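Local coordinates for nucleotidyl transferase AbiEii/AbiGii toxin family protein (Mycobacterium tuberculosis, PDB 6Y56), which is a nucleotidyltransferase toxin of a toxin-antitoxin system that probably inhibits growth by modifying tRNA acceptor stems, at residues 50-55 / 67-72. Numbering follows the deposited sequence.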
loop_
_atom_site.group_PDB
_atom_site.type_symbol
_atom_site.label_atom_id
_atom_site.label_comp_id
_atom_site.label_asym_id
_atom_site.label_seq_id
_atom_site.Cartn_x
_atom_site.Cartn_y
_atom_site.Cartn_z
ATOM N N GLY A 50 1.402 2.049 1.182
ATOM C CA GLY A 50 0.647 0.891 0.755
ATOM C C GLY A 50 1.499 -0.229 0.186
ATOM O O GLY A 50 2.729 -0.181 0.130
ATOM N N GLY A 51 0.792 -1.263 -0.274
ATOM C CA GLY A 51 1.457 -2.456 -0.775
ATOM C C GLY A 51 2.346 -2.201 -1.973
ATOM O O GLY A 51 3.334 -2.902 -2.168
ATOM N N THR A 52 2.024 -1.202 -2.790
ATOM C CA THR A 52 2.881 -0.956 -3.938
ATOM C C THR A 52 4.178 -0.267 -3.544
ATOM O O THR A 52 5.209 -0.510 -4.177
ATOM C CB THR A 52 2.118 -0.207 -5.025
ATOM O OG1 THR A 52 0.901 -0.925 -5.269
ATOM C CG2 THR A 52 2.928 -0.125 -6.333
ATOM N N SER A 53 4.165 0.553 -2.487
ATOM C CA SER A 53 5.432 1.076 -1.992
ATOM C C SER A 53 6.299 -0.054 -1.458
ATOM O O SER A 53 7.524 -0.041 -1.626
ATOM C CB SER A 53 5.216 2.179 -0.953
ATOM O OG SER A 53 4.796 1.674 0.304
ATOM N N LEU A 54 5.671 -1.067 -0.856
ATOM C CA LEU A 54 6.412 -2.233 -0.396
ATOM C C LEU A 54 7.060 -2.955 -1.567
ATOM O O LEU A 54 8.246 -3.310 -1.508
ATOM C CB LEU A 54 5.468 -3.154 0.381
ATOM C CG LEU A 54 5.965 -4.424 1.054
ATOM C CD1 LEU A 54 6.862 -4.088 2.235
ATOM C CD2 LEU A 54 4.761 -5.271 1.484
ATOM N N ARG A 55 6.314 -3.132 -2.660
ATOM C CA ARG A 55 6.863 -3.736 -3.869
ATOM C C ARG A 55 8.010 -2.907 -4.436
ATOM O O ARG A 55 9.091 -3.433 -4.716
ATOM C CB ARG A 55 5.761 -3.886 -4.916
ATOM C CG ARG A 55 6.291 -4.029 -6.328
ATOM C CD ARG A 55 6.976 -5.362 -6.578
ATOM N NE ARG A 55 7.479 -5.383 -7.948
ATOM C CZ ARG A 55 7.660 -6.474 -8.686
ATOM N NH1 ARG A 55 7.416 -7.684 -8.188
ATOM N NH2 ARG A 55 8.102 -6.346 -9.932
ATOM N N THR A 67 -1.331 -3.489 -7.766
ATOM C CA THR A 67 -2.019 -2.769 -8.834
ATOM C C THR A 67 -2.493 -1.388 -8.427
ATOM O O THR A 67 -3.041 -0.663 -9.271
ATOM C CB THR A 67 -3.246 -3.551 -9.305
ATOM O OG1 THR A 67 -4.211 -3.592 -8.243
ATOM C CG2 THR A 67 -2.863 -4.965 -9.715
ATOM N N ASP A 68 -2.356 -1.025 -7.165
ATOM C CA ASP A 68 -2.813 0.276 -6.726
ATOM C C ASP A 68 -1.628 1.189 -6.459
ATOM O O ASP A 68 -0.487 0.753 -6.297
ATOM C CB ASP A 68 -3.763 0.189 -5.521
ATOM C CG ASP A 68 -3.235 -0.677 -4.378
ATOM O OD1 ASP A 68 -2.219 -1.398 -4.533
ATOM O OD2 ASP A 68 -3.872 -0.639 -3.295
ATOM N N LEU A 69 -1.887 2.474 -6.504
ATOM C CA LEU A 69 -0.935 3.465 -6.047
ATOM C C LEU A 69 -1.612 4.220 -4.921
ATOM O O LEU A 69 -2.696 4.776 -5.114
ATOM C CB LEU A 69 -0.555 4.405 -7.186
ATOM C CG LEU A 69 0.350 3.773 -8.252
ATOM C CD1 LEU A 69 0.552 4.732 -9.406
ATOM C CD2 LEU A 69 1.705 3.364 -7.672
ATOM N N ASP A 70 -1.015 4.186 -3.738
ATOM C CA ASP A 70 -1.585 4.817 -2.559
ATOM C C ASP A 70 -0.616 5.876 -2.072
ATOM O O ASP A 70 0.593 5.637 -2.002
ATOM C CB ASP A 70 -1.752 3.805 -1.430
ATOM C CG ASP A 70 -2.782 2.737 -1.739
ATOM O OD1 ASP A 70 -3.855 3.077 -2.276
ATOM O OD2 ASP A 70 -2.530 1.554 -1.417
ATOM N N PHE A 71 -1.150 7.040 -1.725
ATOM C CA PHE A 71 -0.358 8.128 -1.191
ATOM C C PHE A 71 -1.051 8.683 0.034
ATOM O O PHE A 71 -2.283 8.644 0.145
ATOM C CB PHE A 71 -0.196 9.274 -2.194
ATOM C CG PHE A 71 0.423 8.861 -3.485
ATOM C CD1 PHE A 71 1.800 8.828 -3.624
ATOM C CD2 PHE A 71 -0.366 8.499 -4.567
ATOM C CE1 PHE A 71 2.390 8.436 -4.822
ATOM C CE2 PHE A 71 0.215 8.105 -5.767
ATOM C CZ PHE A 71 1.590 8.063 -5.896
ATOM N N SER A 72 -0.251 9.216 0.952
ATOM C CA SER A 72 -0.774 10.087 1.990
ATOM C C SER A 72 -0.645 11.510 1.472
ATOM O O SER A 72 0.454 11.936 1.089
ATOM C CB SER A 72 0.009 9.927 3.288
ATOM O OG SER A 72 -0.388 10.919 4.222
HETATM O O HOH W 1 -0.635 0.186 -2.593
#
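Segment 50-55 of helix 50-59 runs nearly at right angles to strand 68-72, the axes of the two segments 6.6 Å apart at an angle of 103°. T52 offers a direct polar link: its OG1 donates to the backbone O of D68, but the 2.4 Å between them is implausibly short, which leaves the exact geometry doubtful. A chi1 of -51° places OG1 anti to the carbonyl carbon and CG2 anti to the backbone N, from where CG2 meets CD2 of L69 at 3.9 Å, so this small, branched residue serves the strand with both a hydroxyl and a methyl. S66 OG, just before the strand, also bonds T52 OG1.

The G-G-T-S sequence where strand 47-49 gives way to helix 50-59, followed by a D-x-D strand, is the signature arrangement of the nucleotidyltransferase fold, in which the two aspartates typically bind catalytic metal ions; here D68 and D70 probably have that role. Alternation along the strand brings both carboxylates to one side, D68 OD2 and D70 OD2 lying 3.2 Å apart as two acceptors. A water takes a hydrogen bond from T52 N and donates to D70 OD2 at 2.6 Å and, weakly, to D68 OD1. G50 suits its place twice over: its phi is positive, 75°, and, having no side chain, it lets D70 OD2 come within 3.9 Å of its CA. In the first turn of the helix, S53 OG donates to G50 O at 2.8 Å, on a lone pair in the carbonyl plane, while L54 N bonds the same oxygen.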